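Local structure of mandelate racemase / muconate lactonizing enzyme, C-terminal domain protein (Pseudovibrio sp. JE062, 4JHM) at residues R10-A15 / I39-T44; G128-K133 / A316-N321; T162-H167 / I191-D196; K208-M213 / A238-E243. The protein belongs to the enolase superfamily, combining an N-terminal capping domain with a C-terminal domain of the TIM-barrel type, but its specific function is not established. One frame throughout, in Å; residues are numbered along the deposited sequence.

Contact 1. Residues R10-A15 / I39-T44; sequences RVELYA and IVRLFT
Glu-12 OE1 sits between Arg-41 of the neighbouring strand and Tyr-14 of its own. Arg-41 NE is 3.3 Å from OE1, but the oxygen lies over a face of the guanidinium, so charge alone links them; Tyr-14 OH gives OE1 a weak hydrogen bond. The other oxygen, OE2, accepts from Arg-10 NH2 at 2.6 Å on its anti lone pair, almost in the guanidinium plane. An acidic residue flanked by two arginines suits this network, and its extended chain carries the carboxylate to both. Arg-10 runs alongside Phe-43, CG swung opposite its backbone N (chi1 163°), and the two flat groups stand nearly perpendicular at 86°, ring atom CE2 meeting the guanidinium edge 3.4 Å from NE. Paired backbone bonds join Glu-12 to Arg-41 and Tyr-14 to Ile-39 in antiparallel register. The other face is apolar: Val-11 CG1 meets Leu-42 CD2 at 3.6 Å, and Leu-13 meets Val-40, branched residues that fill a buried layer. Arg-41 has its strongest partner in Glu-49 and a cation-pi contact with Trp-362. Strands 50-58 and 369-376 flank the pair, while helices 65-73 and 100-119 cover its apolar face.

Contact 2. Residues G128-K133 / A316-N321; sequences GGARTK and AHDNCN
The guanidinium of Arg-131 meets the loop 316-321 edge-on, offering its two terminal nitrogens to two carbonyl oxygens. NH1 donates to His-317 O at 2.6 Å, with the oxygen close to the guanidinium plane, and NH2 donates to Cys-320 O at 2.7 Å, with that oxygen tilted somewhat from it. The side chain bends at chi2 (106°) and chi3 (97°), which turns its end across the gap although its first bond does not aim there. Arginine suits this place because its long chain ends in two N-H-bearing nitrogens that can serve two carbonyls at once, and the pair of bonds fixes the rotation of the group. Ala-130 points its methyl at the same loop, between His-317 O, 3.7 Å from CB, and Asp-318 OD1; the other oxygen, OD2, is hydrogen-bonded to Gln-86 of the second subunit. Gly-129 N bonds to Ala-316 O at 3.3 Å; the N-H is well aimed, yet it reaches the oxygen from the side, at a C=O angle of 104°. Lacking a side chain, Gly-128 lets Ala-316 O come within 3.6 Å of Gly-128 CA, a CA-H...O contact where a CB would collide with the oxygen. His-317 is bonded to Asn-283. The contact joins the turn between helix 123-127 and strand 133-139 to that between helix 304-316 and strand 323-326, with Phe-286 of helix 279-291 packed on Cys-320 and His-317.

Contact 3. Residues T162-H167 / I191-D196; sequences TAIKLH and IRFMLD
Lys-165 leaves its strand beside Met-194, a selenomethionine in this model, and the two side chains cross at about a right angle. Its CB lies 3.8 Å from Met-194 CB, and CG keeps close to that same carbon. CD then passes 4.2 Å from Asp-196 CB. A bend at chi3 (81°) turns the last part of the chain, and NZ ends in salt bridges to Glu-324 and Glu-222 and a hydrogen bond to Tyr-137 OH; Asp-196 OD2 lies 4.6 Å from NZ, too far for a direct bond. Lysine suits the place because its methylenes pack on the neighbouring strand while its buried NZ is held by three partners. Further along this face, His-167 lies alongside Asp-196 and gives OD2 a weak, bent bond from NE2 at the ring edge; its ND1 holds Thr-140 O, while Asp-196 OD1 takes the N-H of Ala-198. Backbone bonds knit the parallel strands throughout, among them Ile-164 N to Arg-192 O at 2.7 Å. The opposite face is apolar: Ile-164 CB touches Phe-193 CD1 at 4.1 Å, Ile-191 CG2 sits over one face of the Phe-193 ring, toward its rim, and Leu-166 and Leu-195 continue the layer. Helices 149-159 and 172-186 pack on this side, the latter being the crossover of the beta-alpha-beta unit, while strands 133-139 and 220-222 extend the barrel wall to either side.

Contact 4. Residues K208-M213 / A238-E243; sequences KMAKWM and ANTDLE
Met-213, which packs on Leu-242, also places CG in plane at the edge of the indole of Trp-212; that ring turns away from 238-243 to meet Trp-218 edge-to-face and His-216 with planes about 30° apart. The contact itself is made mainly by aliphatic groups. Leu-242 carries most of it: with CG opposite its backbone N (chi1 -179°) the side chain reaches the helix, where CD2 lies 3.7 Å from Met-213 CB and 3.9 Å from Ala-210 CB. The small alanine lets a leucine methyl settle close to the helix backbone, 3.7 Å from Ala-210 O. Next to it Thr-240 turns CG2 to Ala-210 CB; its OG1 accepts from Leu-242 N at 3.2 Å, an ST turn that shapes the chain leaving helix 230-239, and is also hydrogen-bonded to Leu-236 O. At the periphery of the contact Lys-211 NZ approaches Asn-239 O at 3.9 Å, too far for a hydrogen bond; Asn-239 ND2 bonds to Arg-235 O. Leu-221 of strand 220-222 touches both Met-213 and Leu-242. Helix 203-215 thus packs against the link from the next helix, 230-239, into strand 243-245, the side-by-side order of successive beta-alpha units in a TIM barrel.

Contact 1 opens the chain in the antiparallel sheet that strands 8-16 and 34-44 share with 50-58 and 369-376, and its centre lies about 36 Å and 45 Å from those of contacts 3 and 4, across the middle of the molecule. Contact 2 closes a long loop: its segments lead into strands 133-139 and 323-326, and contacts 3 and 4 lie between those segments along the chain. Those two come in series, with centres about 15 Å apart, and touch where Leu-195 CD2 packs on the selenium atoms of Met-209 and Met-213. Contact 3 lies in the barrel wall and contact 4 in the helix layer outside it, with contact 1 in the N-terminal domain's separate sheet.

Contact 1. Residues R10-A15 / I39-T44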
loop_
_atom_site.group_PDB
_atom_site.type_symbol
_atom_site.label_atom_id
_atom_site.label_comp_id
_atom_site.label_asym_id
_atom_site.label_seq_id
_atom_site.Cartn_x
_atom_site.Cartn_y
_atom_site.Cartn_z
ATOM N N ARG A 10 35.025 -37.885 17.546
ATOM C CA ARG A 10 34.195 -39.046 17.247
ATOM C C ARG A 10 32.717 -38.651 17.306
ATOM O O ARG A 10 32.339 -37.757 18.064
ATOM C CB ARG A 10 34.502 -40.148 18.269
ATOM C CG ARG A 10 33.475 -41.267 18.373
ATOM C CD ARG A 10 33.663 -42.046 19.671
ATOM N NE ARG A 10 32.728 -43.162 19.808
ATOM C CZ ARG A 10 33.054 -44.442 19.642
ATOM N NH1 ARG A 10 34.300 -44.786 19.336
ATOM N NH2 ARG A 10 32.133 -45.385 19.786
ATOM N N VAL A 11 31.884 -39.303 16.499
ATOM C CA VAL A 11 30.438 -39.070 16.567
ATOM C C VAL A 11 29.648 -40.381 16.514
ATOM O O VAL A 11 30.028 -41.322 15.817
ATOM C CB VAL A 11 29.949 -38.117 15.453
ATOM C CG1 VAL A 11 30.938 -36.974 15.257
ATOM C CG2 VAL A 11 29.733 -38.864 14.148
ATOM N N GLU A 12 28.557 -40.435 17.272
ATOM C CA GLU A 12 27.684 -41.606 17.301
ATOM C C GLU A 12 26.253 -41.199 16.975
ATOM O O GLU A 12 25.719 -40.258 17.566
ATOM C CB GLU A 12 27.712 -42.260 18.679
ATOM C CG GLU A 12 29.025 -42.932 19.034
ATOM C CD GLU A 12 29.031 -43.483 20.445
ATOM O OE1 GLU A 12 28.141 -43.109 21.239
ATOM O OE2 GLU A 12 29.932 -44.284 20.762
ATOM N N LEU A 13 25.633 -41.908 16.041
ATOM C CA LEU A 13 24.253 -41.626 15.676
ATOM C C LEU A 13 23.340 -42.721 16.196
ATOM O O LEU A 13 23.666 -43.899 16.099
ATOM C CB LEU A 13 24.114 -41.520 14.160
ATOM C CG LEU A 13 25.033 -40.512 13.471
ATOM C CD1 LEU A 13 24.616 -40.340 12.017
ATOM C CD2 LEU A 13 25.021 -39.182 14.209
ATOM N N TYR A 14 22.195 -42.326 16.748
ATOM C CA TYR A 14 21.226 -43.286 17.267
ATOM C C TYR A 14 19.803 -42.956 16.833
ATOM O O TYR A 14 19.441 -41.791 16.652
ATOM C CB TYR A 14 21.292 -43.336 18.792
ATOM C CG TYR A 14 22.610 -43.832 19.320
ATOM C CD1 TYR A 14 22.880 -45.189 19.397
ATOM C CD2 TYR A 14 23.591 -42.944 19.736
ATOM C CE1 TYR A 14 24.090 -45.650 19.874
ATOM C CE2 TYR A 14 24.806 -43.395 20.217
ATOM C CZ TYR A 14 25.048 -44.748 20.283
ATOM O OH TYR A 14 26.250 -45.205 20.758
ATOM N N ALA A 15 19.007 -44.002 16.662
ATOM C CA ALA A 15 17.587 -43.864 16.402
ATOM C C ALA A 15 16.878 -44.918 17.241
ATOM O O ALA A 15 16.947 -46.118 16.944
ATOM C CB ALA A 15 17.288 -44.057 14.922
ATOM N N ILE A 39 19.392 -39.286 18.114
ATOM C CA ILE A 39 20.392 -38.679 18.976
ATOM C C ILE A 39 21.757 -38.596 18.309
ATOM O O ILE A 39 22.253 -39.581 17.757
ATOM C CB ILE A 39 20.532 -39.446 20.299
ATOM C CG1 ILE A 39 19.286 -39.238 21.159
ATOM C CG2 ILE A 39 21.767 -38.979 21.051
ATOM C CD1 ILE A 39 19.265 -40.068 22.426
ATOM N N VAL A 40 22.346 -37.405 18.364
ATOM C CA VAL A 40 23.718 -37.186 17.933
ATOM C C VAL A 40 24.592 -36.974 19.159
ATOM O O VAL A 40 24.367 -36.037 19.927
ATOM C CB VAL A 40 23.843 -35.935 17.046
ATOM C CG1 VAL A 40 25.303 -35.679 16.700
ATOM C CG2 VAL A 40 23.014 -36.085 15.782
ATOM N N ARG A 41 25.581 -37.845 19.346
ATOM C CA ARG A 41 26.530 -37.694 20.440
ATOM C C ARG A 41 27.916 -37.361 19.896
ATOM O O ARG A 41 28.533 -38.179 19.218
ATOM C CB ARG A 41 26.598 -38.967 21.287
ATOM C CG ARG A 41 26.915 -38.690 22.749
ATOM C CD ARG A 41 27.986 -39.605 23.305
ATOM N NE ARG A 41 27.479 -40.928 23.661
ATOM C CZ ARG A 41 28.046 -41.724 24.564
ATOM N NH1 ARG A 41 29.134 -41.333 25.214
ATOM N NH2 ARG A 41 27.523 -42.910 24.826
ATOM N N LEU A 42 28.401 -36.160 20.196
ATOM C CA LEU A 42 29.701 -35.715 19.708
ATOM C C LEU A 42 30.768 -35.908 20.774
ATOM O O LEU A 42 30.529 -35.652 21.953
ATOM C CB LEU A 42 29.651 -34.238 19.319
ATOM C CG LEU A 42 28.653 -33.832 18.234
ATOM C CD1 LEU A 42 28.585 -32.315 18.143
ATOM C CD2 LEU A 42 29.020 -34.436 16.886
ATOM N N PHE A 43 31.947 -36.352 20.347
ATOM C CA PHE A 43 33.093 -36.498 21.235
ATOM C C PHE A 43 34.184 -35.504 20.836
ATOM O O PHE A 43 34.198 -35.012 19.708
ATOM C CB PHE A 43 33.650 -37.920 21.160
ATOM C CG PHE A 43 32.740 -38.972 21.737
ATOM C CD1 PHE A 43 32.752 -39.252 23.097
ATOM C CD2 PHE A 43 31.895 -39.703 20.916
ATOM C CE1 PHE A 43 31.928 -40.230 23.629
ATOM C CE2 PHE A 43 31.072 -40.684 21.442
ATOM C CZ PHE A 43 31.089 -40.951 22.799
ATOM N N THR A 44 35.099 -35.222 21.761
ATOM C CA THR A 44 36.195 -34.287 21.508
ATOM C C THR A 44 37.554 -34.887 21.882
ATOM O O THR A 44 37.654 -36.065 22.221
ATOM C CB THR A 44 35.995 -32.973 22.288
ATOM O OG1 THR A 44 35.815 -33.261 23.678
ATOM C CG2 THR A 44 34.780 -32.225 21.770
#

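Contact 2. Residues G128-K133 / A316-N321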
loop_
_atom_site.group_PDB
_atom_site.type_symbol
_atom_site.label_atom_id
_atom_site.label_comp_id
_atom_site.label_asym_id
_atom_site.label_seq_id
_atom_site.Cartn_x
_atom_site.Cartn_y
_atom_site.Cartn_z
ATOM N N GLY A 128 21.656 -15.873 27.523
ATOM C CA GLY A 128 21.161 -14.719 28.259
ATOM C C GLY A 128 21.054 -15.016 29.739
ATOM O O GLY A 128 22.059 -15.279 30.410
ATOM N N GLY A 129 19.829 -14.989 30.249
ATOM C CA GLY A 129 19.589 -15.228 31.663
ATOM C C GLY A 129 18.528 -14.280 32.170
ATOM O O GLY A 129 18.833 -13.202 32.684
ATOM N N ALA A 130 17.274 -14.682 32.001
ATOM C CA ALA A 130 16.140 -13.874 32.428
ATOM C C ALA A 130 15.390 -14.555 33.559
ATOM O O ALA A 130 14.832 -13.892 34.427
ATOM C CB ALA A 130 15.204 -13.636 31.257
ATOM N N ARG A 131 15.360 -15.884 33.523
ATOM C CA ARG A 131 14.630 -16.666 34.509
ATOM C C ARG A 131 15.264 -18.039 34.608
ATOM O O ARG A 131 15.921 -18.494 33.673
ATOM C CB ARG A 131 13.160 -16.828 34.114
ATOM C CG ARG A 131 12.622 -15.731 33.212
ATOM C CD ARG A 131 12.443 -16.199 31.779
ATOM N NE ARG A 131 11.056 -16.581 31.556
ATOM C CZ ARG A 131 10.489 -16.699 30.364
ATOM N NH1 ARG A 131 11.181 -16.478 29.254
ATOM N NH2 ARG A 131 9.213 -17.041 30.290
ATOM N N THR A 132 15.057 -18.696 35.744
ATOM C CA THR A 132 15.561 -20.042 35.942
ATOM C C THR A 132 14.403 -21.042 35.890
ATOM O O THR A 132 14.607 -22.257 35.974
ATOM C CB THR A 132 16.344 -20.142 37.270
ATOM O OG1 THR A 132 17.289 -21.217 37.194
ATOM C CG2 THR A 132 15.405 -20.347 38.461
ATOM N N LYS A 133 13.188 -20.519 35.733
ATOM C CA LYS A 133 11.984 -21.348 35.621
ATOM C C LYS A 133 10.923 -20.639 34.786
ATOM O O LYS A 133 11.040 -19.444 34.520
ATOM C CB LYS A 133 11.423 -21.661 37.011
ATOM C CG LYS A 133 10.873 -20.453 37.754
ATOM C CD LYS A 133 10.227 -20.864 39.067
ATOM C CE LYS A 133 9.693 -19.659 39.827
ATOM N NZ LYS A 133 9.218 -20.029 41.190
ATOM N N ALA A 316 16.663 -17.890 28.582
ATOM C CA ALA A 316 17.635 -16.845 28.286
ATOM C C ALA A 316 16.967 -15.535 27.861
ATOM O O ALA A 316 17.589 -14.479 27.899
ATOM C CB ALA A 316 18.594 -17.321 27.208
ATOM N N HIS A 317 15.704 -15.608 27.455
ATOM C CA HIS A 317 14.961 -14.425 27.026
ATOM C C HIS A 317 13.670 -14.290 27.832
ATOM O O HIS A 317 13.287 -15.206 28.556
ATOM C CB HIS A 317 14.641 -14.516 25.532
ATOM C CG HIS A 317 15.843 -14.734 24.665
ATOM N ND1 HIS A 317 16.573 -13.694 24.129
ATOM C CD2 HIS A 317 16.442 -15.871 24.237
ATOM C CE1 HIS A 317 17.570 -14.183 23.411
ATOM N NE2 HIS A 317 17.512 -15.502 23.460
ATOM N N ASP A 318 13.003 -13.147 27.705
ATOM C CA ASP A 318 11.746 -12.907 28.414
ATOM C C ASP A 318 10.532 -13.135 27.526
ATOM O O ASP A 318 9.463 -13.498 28.018
ATOM C CB ASP A 318 11.701 -11.479 28.947
ATOM C CG ASP A 318 12.650 -11.258 30.098
ATOM O OD1 ASP A 318 12.587 -12.040 31.069
ATOM O OD2 ASP A 318 13.450 -10.299 30.040
ATOM N N ASN A 319 10.693 -12.919 26.222
ATOM C CA ASN A 319 9.569 -12.985 25.292
ATOM C C ASN A 319 9.156 -14.418 24.953
ATOM O O ASN A 319 9.484 -14.943 23.893
ATOM C CB ASN A 319 9.866 -12.180 24.020
ATOM C CG ASN A 319 11.164 -12.587 23.342
ATOM O OD1 ASN A 319 12.083 -13.109 23.971
ATOM N ND2 ASN A 319 11.247 -12.334 22.043
ATOM N N CYS A 320 8.432 -15.032 25.883
ATOM C CA CYS A 320 7.865 -16.374 25.739
ATOM C C CYS A 320 7.189 -16.653 27.072
ATOM O O CYS A 320 7.789 -16.416 28.112
ATOM C CB CYS A 320 8.940 -17.430 25.449
ATOM S SG CYS A 320 8.390 -19.162 25.602
ATOM N N ASN A 321 5.950 -17.136 27.044
ATOM C CA ASN A 321 5.172 -17.327 28.270
ATOM C C ASN A 321 5.178 -18.751 28.798
ATOM O O ASN A 321 5.038 -18.955 29.999
ATOM C CB ASN A 321 3.713 -16.920 28.059
ATOM C CG ASN A 321 3.549 -15.447 27.756
ATOM O OD1 ASN A 321 4.236 -14.599 28.322
ATOM N ND2 ASN A 321 2.620 -15.133 26.868
#

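Contact 3. Residues T162-H167 / I191-D196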
loop_
_atom_site.group_PDB
_atom_site.type_symbol
_atom_site.label_atom_id
_atom_site.label_comp_id
_atom_site.label_asym_id
_atom_site.label_seq_id
_atom_site.Cartn_x
_atom_site.Cartn_y
_atom_site.Cartn_z
ATOM N N THR A 162 -1.042 -24.897 35.022
ATOM C CA THR A 162 -1.729 -23.611 34.977
ATOM C C THR A 162 -2.406 -23.372 33.627
ATOM O O THR A 162 -3.151 -22.409 33.457
ATOM C CB THR A 162 -0.713 -22.481 35.202
ATOM O OG1 THR A 162 0.534 -22.836 34.575
ATOM C CG2 THR A 162 -0.489 -22.261 36.690
ATOM N N ALA A 163 -2.129 -24.248 32.668
ATOM C CA ALA A 163 -2.613 -24.073 31.308
ATOM C C ALA A 163 -2.639 -25.410 30.585
ATOM O O ALA A 163 -1.801 -26.277 30.831
ATOM C CB ALA A 163 -1.726 -23.092 30.561
ATOM N N ILE A 164 -3.608 -25.572 29.693
ATOM C CA ILE A 164 -3.736 -26.800 28.932
ATOM C C ILE A 164 -3.958 -26.505 27.454
ATOM O O ILE A 164 -4.883 -25.778 27.092
ATOM C CB ILE A 164 -4.916 -27.639 29.444
ATOM C CG1 ILE A 164 -4.696 -28.014 30.913
ATOM C CG2 ILE A 164 -5.088 -28.883 28.586
ATOM C CD1 ILE A 164 -5.823 -28.824 31.514
ATOM N N LYS A 165 -3.099 -27.057 26.602
ATOM C CA LYS A 165 -3.325 -26.999 25.165
ATOM C C LYS A 165 -3.900 -28.328 24.710
ATOM O O LYS A 165 -3.195 -29.335 24.646
ATOM C CB LYS A 165 -2.046 -26.693 24.380
ATOM C CG LYS A 165 -2.265 -26.754 22.872
ATOM C CD LYS A 165 -1.042 -26.341 22.075
ATOM C CE LYS A 165 -0.025 -27.464 21.958
ATOM N NZ LYS A 165 1.246 -26.993 21.337
ATOM N N LEU A 166 -5.187 -28.316 24.393
ATOM C CA LEU A 166 -5.872 -29.503 23.934
ATOM C C LEU A 166 -5.439 -29.845 22.519
ATOM O O LEU A 166 -5.451 -28.989 21.650
ATOM C CB LEU A 166 -7.379 -29.263 23.927
ATOM C CG LEU A 166 -8.010 -28.766 25.221
ATOM C CD1 LEU A 166 -9.377 -28.169 24.932
ATOM C CD2 LEU A 166 -8.114 -29.899 26.223
ATOM N N HIS A 167 -5.056 -31.094 22.286
ATOM C CA HIS A 167 -5.020 -31.603 20.923
ATOM C C HIS A 167 -6.387 -32.204 20.663
ATOM O O HIS A 167 -6.964 -32.852 21.539
ATOM C CB HIS A 167 -3.902 -32.620 20.712
ATOM C CG HIS A 167 -2.564 -31.991 20.485
ATOM N ND1 HIS A 167 -1.550 -32.032 21.418
ATOM C CD2 HIS A 167 -2.082 -31.279 19.439
ATOM C CE1 HIS A 167 -0.497 -31.387 20.951
ATOM N NE2 HIS A 167 -0.793 -30.920 19.751
ATOM N N ILE A 191 -7.885 -21.721 34.780
ATOM C CA ILE A 191 -7.023 -22.470 33.872
ATOM C C ILE A 191 -7.051 -21.846 32.484
ATOM O O ILE A 191 -8.115 -21.483 31.989
ATOM C CB ILE A 191 -7.472 -23.938 33.756
ATOM C CG1 ILE A 191 -7.388 -24.636 35.115
ATOM C CG2 ILE A 191 -6.613 -24.677 32.743
ATOM C CD1 ILE A 191 -5.976 -24.771 35.644
ATOM N N ARG A 192 -5.876 -21.729 31.867
ATOM C CA ARG A 192 -5.742 -21.167 30.524
ATOM C C ARG A 192 -5.798 -22.283 29.484
ATOM O O ARG A 192 -5.039 -23.247 29.572
ATOM C CB ARG A 192 -4.410 -20.419 30.387
ATOM C CG ARG A 192 -4.209 -19.270 31.366
ATOM C CD ARG A 192 -5.268 -18.200 31.187
ATOM N NE ARG A 192 -5.375 -17.768 29.793
ATOM C CZ ARG A 192 -6.395 -17.072 29.299
ATOM N NH1 ARG A 192 -7.414 -16.719 30.075
ATOM N NH2 ARG A 192 -6.399 -16.729 28.022
ATOM N N PHE A 193 -6.684 -22.153 28.501
ATOM C CA PHE A 193 -6.867 -23.199 27.494
ATOM C C PHE A 193 -6.433 -22.764 26.099
ATOM O O PHE A 193 -6.676 -21.627 25.686
ATOM C CB PHE A 193 -8.327 -23.652 27.447
ATOM C CG PHE A 193 -8.736 -24.525 28.605
ATOM C CD1 PHE A 193 -8.490 -25.888 28.584
ATOM C CD2 PHE A 193 -9.380 -23.985 29.706
ATOM C CE1 PHE A 193 -8.871 -26.693 29.640
ATOM C CE2 PHE A 193 -9.771 -24.786 30.765
ATOM C CZ PHE A 193 -9.515 -26.141 30.732
HETATM N N MSE A 194 -5.796 -23.688 25.381
HETATM C CA MSE A 194 -5.350 -23.464 24.008
HETATM C C MSE A 194 -5.830 -24.607 23.158
HETATM O O MSE A 194 -6.171 -25.672 23.672
HETATM C CB MSE A 194 -3.825 -23.407 23.908
HETATM C CG MSE A 194 -3.228 -22.244 24.688
HETATM SE SE MSE A 194 -2.614 -22.840 26.468
HETATM C CE MSE A 194 -0.728 -22.294 26.328
ATOM N N LEU A 195 -5.845 -24.398 21.844
ATOM C CA LEU A 195 -6.340 -25.396 20.906
ATOM C C LEU A 195 -5.411 -25.506 19.705
ATOM O O LEU A 195 -5.054 -24.492 19.102
ATOM C CB LEU A 195 -7.737 -25.003 20.441
ATOM C CG LEU A 195 -8.487 -26.015 19.581
ATOM C CD1 LEU A 195 -8.730 -27.295 20.363
ATOM C CD2 LEU A 195 -9.802 -25.415 19.109
ATOM N N ASP A 196 -5.014 -26.731 19.366
ATOM C CA ASP A 196 -4.197 -26.984 18.172
ATOM C C ASP A 196 -5.001 -27.777 17.133
ATOM O O ASP A 196 -5.350 -28.937 17.366
ATOM C CB ASP A 196 -2.916 -27.742 18.547
ATOM C CG ASP A 196 -2.030 -28.039 17.341
ATOM O OD1 ASP A 196 -2.469 -27.792 16.203
ATOM O OD2 ASP A 196 -0.893 -28.520 17.528
#

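Contact 4. Residues K208-M213 / A238-E243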
loop_
_atom_site.group_PDB
_atom_site.type_symbol
_atom_site.label_atom_id
_atom_site.label_comp_id
_atom_site.label_asym_id
_atom_site.label_seq_id
_atom_site.Cartn_x
_atom_site.Cartn_y
_atom_site.Cartn_z
ATOM N N LYS A 208 -14.553 -18.983 12.572
ATOM C CA LYS A 208 -15.667 -19.248 13.462
ATOM C C LYS A 208 -15.162 -19.629 14.856
ATOM O O LYS A 208 -15.657 -19.134 15.870
ATOM C CB LYS A 208 -16.538 -20.363 12.890
ATOM C CG LYS A 208 -18.020 -20.185 13.162
ATOM C CD LYS A 208 -18.741 -19.566 11.978
ATOM C CE LYS A 208 -19.031 -20.602 10.903
ATOM N NZ LYS A 208 -20.070 -20.129 9.943
HETATM N N MSE A 209 -14.166 -20.509 14.898
HETATM C CA MSE A 209 -13.614 -20.997 16.162
HETATM C C MSE A 209 -12.898 -19.904 16.896
HETATM O O MSE A 209 -12.958 -19.829 18.124
HETATM C CB MSE A 209 -12.636 -22.134 15.883
HETATM C CG MSE A 209 -11.875 -22.582 17.130
HETATM SE SE MSE A 209 -13.016 -23.611 18.374
HETATM C CE MSE A 209 -13.734 -24.959 17.132
ATOM N N ALA A 210 -12.208 -19.047 16.148
ATOM C CA ALA A 210 -11.404 -17.980 16.741
ATOM C C ALA A 210 -12.295 -16.966 17.446
ATOM O O ALA A 210 -12.032 -16.588 18.591
ATOM C CB ALA A 210 -10.566 -17.301 15.675
ATOM N N LYS A 211 -13.350 -16.540 16.754
ATOM C CA LYS A 211 -14.342 -15.642 17.329
ATOM C C LYS A 211 -14.928 -16.239 18.602
ATOM O O LYS A 211 -15.145 -15.537 19.584
ATOM C CB LYS A 211 -15.465 -15.358 16.329
ATOM C CG LYS A 211 -15.078 -14.408 15.209
ATOM C CD LYS A 211 -16.314 -13.757 14.607
ATOM C CE LYS A 211 -16.006 -13.012 13.312
ATOM N NZ LYS A 211 -15.030 -11.897 13.473
ATOM N N TRP A 212 -15.180 -17.541 18.587
ATOM C CA TRP A 212 -15.692 -18.215 19.768
ATOM C C TRP A 212 -14.646 -18.268 20.879
ATOM O O TRP A 212 -14.947 -17.979 22.038
ATOM C CB TRP A 212 -16.156 -19.624 19.418
ATOM C CG TRP A 212 -16.747 -20.356 20.579
ATOM C CD1 TRP A 212 -18.073 -20.508 20.867
ATOM C CD2 TRP A 212 -16.030 -21.032 21.620
ATOM N NE1 TRP A 212 -18.224 -21.241 22.018
ATOM C CE2 TRP A 212 -16.985 -21.575 22.498
ATOM C CE3 TRP A 212 -14.672 -21.233 21.890
ATOM C CZ2 TRP A 212 -16.627 -22.301 23.627
ATOM C CZ3 TRP A 212 -14.318 -21.953 23.010
ATOM C CH2 TRP A 212 -15.290 -22.476 23.868
HETATM N N MSE A 213 -13.417 -18.634 20.528
HETATM C CA MSE A 213 -12.338 -18.716 21.513
HETATM C C MSE A 213 -12.085 -17.341 22.057
HETATM O O MSE A 213 -11.708 -17.193 23.220
HETATM C CB MSE A 213 -11.070 -19.298 20.888
HETATM C CG MSE A 213 -11.193 -20.810 20.744
HETATM SE SE MSE A 213 -9.699 -21.559 19.708
HETATM C CE MSE A 213 -8.206 -20.980 20.854
ATOM N N ALA A 238 -6.122 -10.041 12.006
ATOM C CA ALA A 238 -6.583 -8.676 11.784
ATOM C C ALA A 238 -8.008 -8.464 12.277
ATOM O O ALA A 238 -8.416 -7.329 12.504
ATOM C CB ALA A 238 -6.474 -8.312 10.313
ATOM N N ASN A 239 -8.761 -9.547 12.443
ATOM C CA ASN A 239 -10.173 -9.432 12.789
ATOM C C ASN A 239 -10.556 -10.010 14.154
ATOM O O ASN A 239 -11.737 -10.057 14.490
ATOM C CB ASN A 239 -11.038 -10.057 11.696
ATOM C CG ASN A 239 -11.095 -9.208 10.446
ATOM O OD1 ASN A 239 -11.998 -8.393 10.279
ATOM N ND2 ASN A 239 -10.122 -9.382 9.568
ATOM N N THR A 240 -9.564 -10.442 14.932
ATOM C CA THR A 240 -9.788 -10.870 16.312
ATOM C C THR A 240 -8.626 -10.427 17.187
ATOM O O THR A 240 -7.596 -9.981 16.688
ATOM C CB THR A 240 -9.908 -12.402 16.450
ATOM O OG1 THR A 240 -8.600 -12.984 16.549
ATOM C CG2 THR A 240 -10.664 -13.009 15.271
ATOM N N ASP A 241 -8.795 -10.567 18.497
ATOM C CA ASP A 241 -7.743 -10.234 19.451
ATOM C C ASP A 241 -7.094 -11.503 19.999
ATOM O O ASP A 241 -6.186 -11.452 20.829
ATOM C CB ASP A 241 -8.317 -9.382 20.581
ATOM C CG ASP A 241 -8.792 -8.023 20.097
ATOM O OD1 ASP A 241 -8.344 -7.583 19.013
ATOM O OD2 ASP A 241 -9.610 -7.393 20.798
ATOM N N LEU A 242 -7.563 -12.645 19.515
ATOM C CA LEU A 242 -7.053 -13.934 19.941
ATOM C C LEU A 242 -5.657 -14.165 19.370
ATOM O O LEU A 242 -5.418 -13.928 18.185
ATOM C CB LEU A 242 -7.998 -15.031 19.450
ATOM C CG LEU A 242 -7.664 -16.473 19.817
ATOM C CD1 LEU A 242 -7.931 -16.707 21.293
ATOM C CD2 LEU A 242 -8.474 -17.431 18.957
ATOM N N GLU A 243 -4.739 -14.631 20.210
ATOM C CA GLU A 243 -3.400 -14.988 19.750
ATOM C C GLU A 243 -3.487 -16.101 18.701
ATOM O O GLU A 243 -4.051 -17.163 18.963
ATOM C CB GLU A 243 -2.535 -15.436 20.936
ATOM C CG GLU A 243 -1.091 -15.793 20.594
ATOM C CD GLU A 243 -0.241 -16.045 21.832
ATOM O OE1 GLU A 243 -0.764 -15.877 22.955
ATOM O OE2 GLU A 243 0.948 -16.411 21.684
#